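Local coordinates for D-alanine--D-alanine ligase (Coxiella burnetii, PDB 3TQT), which joins two D-alanine molecules into D-alanyl-D-alanine at the expense of ATP, supplying a dipeptide for peptidoglycan synthesis in the bacterial cell wall, at residues Gln284-Asp289 / Asn310-Asn315; Lys292-Ser297 / Asn315-Ile320; Tyr51-Pro56 / Asp65-Glu70. All blocks are in the same frame, centred on the assembly; numbering follows the deposited sequence.

Interaction 1. Residues Gln284-Asp289 / Asn310-Asn315; sequences QQIAID and NKVLVN
I286 meets both V312 and V314, and this one side chain shows how a helix can be seated on a β-strand by carbon atoms alone. The apolar contacts divide between its two branches. With chi1 at -65°, CG2 lies anti to the backbone N and approaches V314, where I286 CG2 and V314 CG2 are 3.6 Å apart. The CG1 arm runs the other way along the strand, bringing I286 CD1 to 4.0 Å from V312 CG1. The two valines share one rotamer but present different methyls, and in both pairs the isoleucine and the valine run past one another, pointing opposite ways. F304 of the adjacent strand 298-306 touches all three residues, and I153 adds to the cover over I286 and V314.

No polar bond spans the two segments. Within 284-289, Q285 NE2 donates to D289 OD1 over 2.9 Å; the donor comes from above the carboxylate plane, 44° out of it, and the bond is bent, at 144°.

L313 pairs with F305 of strand 298-306, and V314 with P154 and V156 of a loop. Between 284-289 and 310-315 the contact rests on dispersion and the hydrophobic effect alone; a polar tie from helix to sheet is Q284 NE2 to S243 O on strand 241-249.

Interaction 2. Residues Lys292-Ser297 / Asn315-Ile320; sequences KMVHCS and NEINTI
The side-chain nitrogen ND2 of N318, the residue after the I317 that meets V294, is gripped by two acceptors: R301 O, and more weakly D303 OD2. Together they help to fix the rotation of the amide, with its oxygen turned toward E316, where E316 OE2 and N318 OD1 stand 3.1 Å apart. Both are acceptors, so no hydrogen bond joins them, but the spacing is consistent with a shared metal: D303, E316 and N318 are predicted to bind the two magnesium ions. N315 and E316 both face D303 in a classic β bulge, which interrupts the regular pairing at the site itself, since E316 is one of its two bulged residues.

The neighbouring side chains I317 and T319 point instead toward the end of helix 277-293. I317 and V294 reach for each other tip to tip. The I317 methyl CD1 sits across the fork of the valine, 4.0 Å from V294 CG1 and equally far from V294 CG2. Further along, C296 SG lies 4.1 Å from T319 CG2; chi1 of -157° swings the sulfur anti to the backbone N and out toward the threonine methyl. C138 of helix 132-139 touches V294, I317 and T319.

A Schellman motif delivers V294 and C296 to this place. H295, with positive phi, is its C-prime residue; H295 N bonds to K292 O at 2.9 Å, and C296 N bonds to F291 O. The chemistry is thus divided by side: alternate residues of the strand and the loop that follows it direct acceptors to the probable magnesium site and hydrocarbon to the helix end, so that the predicted metal ligands stand on a strand backed by buried apolar contacts.

Interaction 3. Residues Tyr51-Pro56 / Asp65-Glu70; sequences YLIDQP and DHLVKE
Y51 opens a contact in which a short helix lies over one face of the mixed sheet of the N-terminal, Rossmann-like domain. Strand 50-53 runs antiparallel between strands 37-44 and 74-78, and alternate residues of the strand, Y51 and I53, meet the adjacent V68 and L67 of helix 64-70, a simple case of how the β pleat sorts side chains.

At Y51 the ring is turned so that V68 lies over one of its faces. V68 CG2 stands 4.0 Å from the ring centroid and only 9° off the ring normal, which makes a well-centred CH-pi contact. The second methyl extends the cover toward the phenol end, with V68 CG1 at 4.0 Å from Y51 CZ. The valine thus sets both methyls on the ring, one above its middle and one near its hydroxyl-bearing carbon, while the two side chains cross at about a right angle. Beyond the contact, Y51 OH makes a weak hydrogen bond with D45 OD2, and F43 touches both Y51 and V68.

L52 points to the other face of the sheet, against I42 and I76. Its backbone pairs with R74, whereas Y51 and I53 pair with F43 and V41 of the neighbouring strand.

I53 returns to the helix side. With chi1 at -60° its CG1 arm stands anti to the carbonyl carbon and carries the terminal methyl to L67, whose side chain it crosses nearly perpendicularly. A73 touches both of these side chains; F59 and M58 of helix 56-61 close on I53 and L67 respectively.

The strand then ends. D54 OD1 forms a salt bridge with R74 NH1, and Q55 occupies the N-cap position of helix 56-61, which leads back toward L67, where CD1 comes within 3.6 Å of I53 CD1.

Followed from the N terminus, the chain first makes interaction 3, a short closure: the eight residues between its segments, mostly helix 56-61, bring helix 64-70 back over strand 50-53 in the N-terminal domain. It is complete long before the other two begin, and its centre lies about 32 Å from that of interaction 2 and 41 Å from that of interaction 1. Those two belong to the ATP-grasp region and cross along the sequence, since 284-289, 292-297, 310-315 and 315-320 alternate between them. They share N315, and both close the excursion through strand 298-306, so that helix 277-293 and its end are tied to strand 312-318 at successive points along its length.

Interaction 1. Residues Gln284-Asp289 / Asn310-Asn315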
# COMPACT_ATOMS: atom_id res chain seq x y z
N GLN A 284 -1.47 -24.74 9.15
CA GLN A 284 -0.46 -24.57 8.13
C GLN A 284 -1.09 -24.23 6.78
O GLN A 284 -0.62 -23.32 6.08
CB GLN A 284 0.44 -25.81 8.05
CG GLN A 284 1.38 -25.92 9.24
CD GLN A 284 2.11 -27.24 9.30
OE1 GLN A 284 1.52 -28.30 9.08
NE2 GLN A 284 3.40 -27.19 9.59
N GLN A 285 -2.17 -24.91 6.42
CA GLN A 285 -2.75 -24.68 5.10
C GLN A 285 -3.41 -23.31 5.00
O GLN A 285 -3.28 -22.63 3.98
CB GLN A 285 -3.76 -25.75 4.71
CG GLN A 285 -4.22 -25.60 3.26
CD GLN A 285 -3.09 -25.79 2.25
OE1 GLN A 285 -2.56 -26.89 2.11
NE2 GLN A 285 -2.71 -24.71 1.55
N ILE A 286 -4.09 -22.91 6.06
CA ILE A 286 -4.77 -21.62 6.08
C ILE A 286 -3.73 -20.51 6.11
O ILE A 286 -3.90 -19.48 5.46
CB ILE A 286 -5.72 -21.50 7.28
CG1 ILE A 286 -6.86 -22.52 7.16
CG2 ILE A 286 -6.31 -20.09 7.35
CD1 ILE A 286 -7.80 -22.51 8.33
N ALA A 287 -2.65 -20.72 6.85
CA ALA A 287 -1.57 -19.71 6.85
C ALA A 287 -1.06 -19.47 5.43
O ALA A 287 -0.88 -18.32 5.01
CB ALA A 287 -0.44 -20.13 7.78
N ILE A 288 -0.82 -20.55 4.69
CA ILE A 288 -0.35 -20.46 3.32
C ILE A 288 -1.41 -19.82 2.42
O ILE A 288 -1.10 -18.94 1.63
CB ILE A 288 0.02 -21.84 2.76
CG1 ILE A 288 1.35 -22.29 3.35
CG2 ILE A 288 0.08 -21.79 1.25
CD1 ILE A 288 1.59 -23.78 3.20
N ASP A 289 -2.66 -20.24 2.57
CA ASP A 289 -3.74 -19.68 1.76
C ASP A 289 -3.95 -18.19 2.05
O ASP A 289 -4.19 -17.40 1.14
CB ASP A 289 -5.03 -20.45 1.98
CG ASP A 289 -4.96 -21.87 1.45
OD1 ASP A 289 -3.99 -22.20 0.75
OD2 ASP A 289 -5.89 -22.65 1.71
N ASN A 310 -11.87 -26.53 18.50
CA ASN A 310 -10.88 -26.68 17.43
C ASN A 310 -11.19 -25.94 16.12
O ASN A 310 -10.76 -26.37 15.06
CB ASN A 310 -10.61 -28.15 17.16
CG ASN A 310 -9.88 -28.81 18.29
OD1 ASN A 310 -8.88 -28.29 18.78
ND2 ASN A 310 -10.38 -29.95 18.73
N LYS A 311 -11.92 -24.84 16.20
CA LYS A 311 -12.11 -24.05 15.00
C LYS A 311 -10.91 -23.12 14.83
O LYS A 311 -10.54 -22.40 15.75
CB LYS A 311 -13.41 -23.26 15.07
CG LYS A 311 -13.65 -22.33 13.88
CD LYS A 311 -13.93 -23.09 12.59
CE LYS A 311 -14.12 -22.11 11.41
NZ LYS A 311 -14.24 -22.80 10.08
N VAL A 312 -10.32 -23.15 13.64
CA VAL A 312 -9.13 -22.36 13.35
C VAL A 312 -9.52 -21.05 12.68
O VAL A 312 -10.13 -21.04 11.60
CB VAL A 312 -8.15 -23.16 12.48
CG1 VAL A 312 -6.87 -22.36 12.24
CG2 VAL A 312 -7.84 -24.48 13.16
N LEU A 313 -9.16 -19.94 13.31
CA LEU A 313 -9.58 -18.61 12.90
C LEU A 313 -8.39 -17.69 12.76
O LEU A 313 -7.61 -17.52 13.71
CB LEU A 313 -10.53 -18.02 13.93
CG LEU A 313 -11.79 -18.82 14.22
CD1 LEU A 313 -12.58 -18.17 15.37
CD2 LEU A 313 -12.63 -18.94 12.95
N VAL A 314 -8.25 -17.08 11.60
CA VAL A 314 -7.19 -16.11 11.41
C VAL A 314 -7.57 -14.85 12.17
O VAL A 314 -8.71 -14.39 12.09
CB VAL A 314 -6.94 -15.77 9.93
CG1 VAL A 314 -5.88 -14.70 9.82
CG2 VAL A 314 -6.52 -17.02 9.15
N ASN A 315 -6.63 -14.31 12.94
CA ASN A 315 -6.85 -12.99 13.53
C ASN A 315 -6.06 -11.89 12.85
O ASN A 315 -6.53 -10.76 12.72
CB ASN A 315 -6.51 -12.99 15.01
CG ASN A 315 -7.18 -11.85 15.75
OD1 ASN A 315 -8.36 -11.53 15.50
ND2 ASN A 315 -6.45 -11.21 16.66

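Interaction 2. Residues Lys292-Ser297 / Asn315-Ile320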
# COMPACT_ATOMS: atom_id res chain seq x y z
N LYS A 292 -1.25 -16.13 0.53
CA LYS A 292 -1.46 -15.96 -0.91
C LYS A 292 -2.60 -14.99 -1.18
O LYS A 292 -2.53 -14.17 -2.10
CB LYS A 292 -1.72 -17.31 -1.57
CG LYS A 292 -0.47 -18.18 -1.68
CD LYS A 292 -0.80 -19.66 -1.83
CE LYS A 292 -1.08 -20.05 -3.26
NZ LYS A 292 -1.32 -21.52 -3.35
N MET A 293 -3.64 -15.07 -0.36
CA MET A 293 -4.85 -14.29 -0.55
C MET A 293 -4.62 -12.79 -0.41
O MET A 293 -5.29 -11.99 -1.04
CB MET A 293 -5.93 -14.73 0.42
CG MET A 293 -7.29 -14.19 0.09
SD MET A 293 -8.53 -15.26 0.81
CE MET A 293 -8.26 -16.77 -0.10
N VAL A 294 -3.66 -12.42 0.42
CA VAL A 294 -3.31 -11.01 0.55
C VAL A 294 -2.10 -10.67 -0.31
O VAL A 294 -1.52 -9.59 -0.17
CB VAL A 294 -3.03 -10.63 2.01
CG1 VAL A 294 -4.29 -10.86 2.86
CG2 VAL A 294 -1.87 -11.43 2.55
N HIS A 295 -1.71 -11.60 -1.17
CA HIS A 295 -0.62 -11.38 -2.14
C HIS A 295 0.66 -10.97 -1.46
O HIS A 295 1.38 -10.07 -1.92
CB HIS A 295 -1.06 -10.36 -3.18
CG HIS A 295 -2.36 -10.71 -3.81
ND1 HIS A 295 -3.45 -9.87 -3.80
CD2 HIS A 295 -2.77 -11.85 -4.43
CE1 HIS A 295 -4.46 -10.46 -4.41
NE2 HIS A 295 -4.08 -11.67 -4.79
N CYS A 296 0.95 -11.66 -0.36
CA CYS A 296 2.17 -11.42 0.39
C CYS A 296 3.38 -11.97 -0.36
O CYS A 296 3.26 -12.78 -1.29
CB CYS A 296 2.07 -12.06 1.77
SG CYS A 296 3.15 -11.29 2.95
N SER A 297 4.55 -11.51 0.06
CA SER A 297 5.81 -11.96 -0.51
C SER A 297 6.79 -12.10 0.60
O SER A 297 6.72 -11.37 1.60
CB SER A 297 6.35 -10.91 -1.50
OG SER A 297 5.62 -10.93 -2.69
N ASN A 315 -6.63 -14.31 12.94
CA ASN A 315 -6.85 -12.99 13.53
C ASN A 315 -6.06 -11.89 12.85
O ASN A 315 -6.53 -10.76 12.72
CB ASN A 315 -6.51 -12.99 15.01
CG ASN A 315 -7.18 -11.85 15.75
OD1 ASN A 315 -8.36 -11.53 15.50
ND2 ASN A 315 -6.45 -11.21 16.66
N GLU A 316 -4.84 -12.21 12.43
CA GLU A 316 -3.94 -11.18 11.94
C GLU A 316 -2.84 -11.79 11.08
O GLU A 316 -2.47 -12.94 11.26
CB GLU A 316 -3.32 -10.41 13.13
CG GLU A 316 -2.35 -9.31 12.74
CD GLU A 316 -1.94 -8.43 13.92
OE1 GLU A 316 -2.17 -8.83 15.08
OE2 GLU A 316 -1.40 -7.33 13.68
N ILE A 317 -2.36 -11.01 10.11
CA ILE A 317 -1.15 -11.36 9.35
C ILE A 317 -0.12 -10.26 9.56
O ILE A 317 -0.39 -9.09 9.29
CB ILE A 317 -1.44 -11.48 7.84
CG1 ILE A 317 -2.61 -12.46 7.64
CG2 ILE A 317 -0.16 -11.93 7.06
CD1 ILE A 317 -3.07 -12.60 6.20
N ASN A 318 1.05 -10.63 10.05
CA ASN A 318 2.10 -9.67 10.37
C ASN A 318 3.22 -9.82 9.36
O ASN A 318 3.83 -10.88 9.29
CB ASN A 318 2.69 -9.98 11.74
CG ASN A 318 1.66 -9.92 12.82
OD1 ASN A 318 1.33 -8.84 13.31
ND2 ASN A 318 1.11 -11.07 13.18
N THR A 319 3.49 -8.75 8.61
CA THR A 319 4.44 -8.85 7.50
C THR A 319 5.86 -8.48 7.91
O THR A 319 6.81 -8.84 7.25
CB THR A 319 4.02 -7.95 6.31
OG1 THR A 319 3.93 -6.61 6.77
CG2 THR A 319 2.65 -8.39 5.74
N ILE A 320 6.00 -7.76 9.02
CA ILE A 320 7.33 -7.57 9.59
C ILE A 320 7.27 -8.01 11.05
O ILE A 320 7.24 -7.19 11.97
CB ILE A 320 7.89 -6.13 9.42
CG1 ILE A 320 7.66 -5.62 7.99
CG2 ILE A 320 9.39 -6.05 9.77
CD1 ILE A 320 8.54 -6.25 6.91

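Interaction 3. Residues Tyr51-Pro56 / Asp65-Glu70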
# COMPACT_ATOMS: atom_id res chain seq x y z
N TYR A 51 20.54 7.28 8.99
CA TYR A 51 21.97 7.16 9.19
C TYR A 51 22.40 5.81 8.68
O TYR A 51 21.67 4.83 8.76
CB TYR A 51 22.32 7.28 10.67
CG TYR A 51 21.85 8.56 11.33
CD1 TYR A 51 22.66 9.69 11.38
CD2 TYR A 51 20.59 8.64 11.92
CE1 TYR A 51 22.25 10.85 11.99
CE2 TYR A 51 20.17 9.81 12.55
CZ TYR A 51 21.00 10.90 12.58
OH TYR A 51 20.59 12.07 13.17
N LEU A 52 23.61 5.74 8.12
CA LEU A 52 24.13 4.47 7.69
C LEU A 52 25.29 4.03 8.57
O LEU A 52 26.22 4.81 8.82
CB LEU A 52 24.59 4.54 6.24
CG LEU A 52 25.02 3.22 5.60
CD1 LEU A 52 24.65 3.23 4.11
CD2 LEU A 52 26.49 2.98 5.78
N ILE A 53 25.25 2.79 9.01
CA ILE A 53 26.34 2.18 9.77
C ILE A 53 26.94 1.08 8.91
O ILE A 53 26.28 0.09 8.62
CB ILE A 53 25.79 1.59 11.08
CG1 ILE A 53 25.14 2.69 11.91
CG2 ILE A 53 26.87 0.87 11.86
CD1 ILE A 53 24.08 2.18 12.90
N ASP A 54 28.20 1.23 8.50
CA ASP A 54 28.75 0.25 7.56
C ASP A 54 29.70 -0.73 8.23
O ASP A 54 30.36 -1.53 7.56
CB ASP A 54 29.39 0.92 6.35
CG ASP A 54 30.72 1.55 6.67
OD1 ASP A 54 31.01 1.76 7.87
OD2 ASP A 54 31.48 1.84 5.72
N GLN A 55 29.77 -0.65 9.55
CA GLN A 55 30.47 -1.64 10.35
C GLN A 55 29.45 -2.37 11.21
O GLN A 55 29.12 -1.91 12.30
CB GLN A 55 31.51 -1.00 11.25
CG GLN A 55 32.63 -0.31 10.51
CD GLN A 55 33.71 0.18 11.46
OE1 GLN A 55 34.25 -0.60 12.25
NE2 GLN A 55 34.03 1.46 11.39
N PRO A 56 28.96 -3.50 10.72
CA PRO A 56 27.91 -4.24 11.42
C PRO A 56 28.32 -4.57 12.84
O PRO A 56 27.49 -4.53 13.74
CB PRO A 56 27.75 -5.52 10.59
CG PRO A 56 28.99 -5.59 9.73
CD PRO A 56 29.40 -4.19 9.49
N ASP A 65 21.74 4.90 18.68
CA ASP A 65 21.80 6.26 19.21
C ASP A 65 23.24 6.63 19.60
O ASP A 65 23.70 7.75 19.36
CB ASP A 65 20.87 6.41 20.41
CG ASP A 65 20.83 7.83 20.93
OD1 ASP A 65 20.13 8.66 20.32
OD2 ASP A 65 21.50 8.12 21.95
N HIS A 66 23.94 5.69 20.19
CA HIS A 66 25.34 5.89 20.56
C HIS A 66 26.19 6.16 19.32
O HIS A 66 27.03 7.07 19.30
CB HIS A 66 25.85 4.66 21.29
CG HIS A 66 27.28 4.75 21.73
ND1 HIS A 66 27.66 5.45 22.86
CD2 HIS A 66 28.41 4.23 21.21
CE1 HIS A 66 28.97 5.36 23.01
NE2 HIS A 66 29.45 4.62 22.02
N LEU A 67 25.95 5.37 18.28
CA LEU A 67 26.73 5.46 17.06
C LEU A 67 26.51 6.79 16.36
O LEU A 67 27.42 7.37 15.76
CB LEU A 67 26.38 4.31 16.13
CG LEU A 67 26.63 2.94 16.77
CD1 LEU A 67 26.09 1.85 15.87
CD2 LEU A 67 28.11 2.76 17.06
N VAL A 68 25.28 7.28 16.46
CA VAL A 68 24.94 8.59 15.95
C VAL A 68 25.76 9.65 16.69
O VAL A 68 26.43 10.49 16.08
CB VAL A 68 23.44 8.88 16.15
CG1 VAL A 68 23.15 10.33 15.85
CG2 VAL A 68 22.62 7.96 15.28
N LYS A 69 25.72 9.59 18.01
CA LYS A 69 26.40 10.59 18.83
C LYS A 69 27.91 10.54 18.66
O LYS A 69 28.57 11.58 18.60
CB LYS A 69 26.02 10.43 20.31
CG LYS A 69 24.66 11.02 20.65
CD LYS A 69 24.49 11.22 22.15
CE LYS A 69 24.37 9.90 22.89
NZ LYS A 69 24.12 10.10 24.34
N GLU A 70 28.47 9.34 18.58
CA GLU A 70 29.90 9.16 18.34
C GLU A 70 30.30 9.70 16.98
O GLU A 70 31.42 10.16 16.78
CB GLU A 70 30.30 7.69 18.46
CG GLU A 70 30.29 7.17 19.87
CD GLU A 70 31.26 7.92 20.76
OE1 GLU A 70 32.45 8.03 20.39
OE2 GLU A 70 30.84 8.41 21.83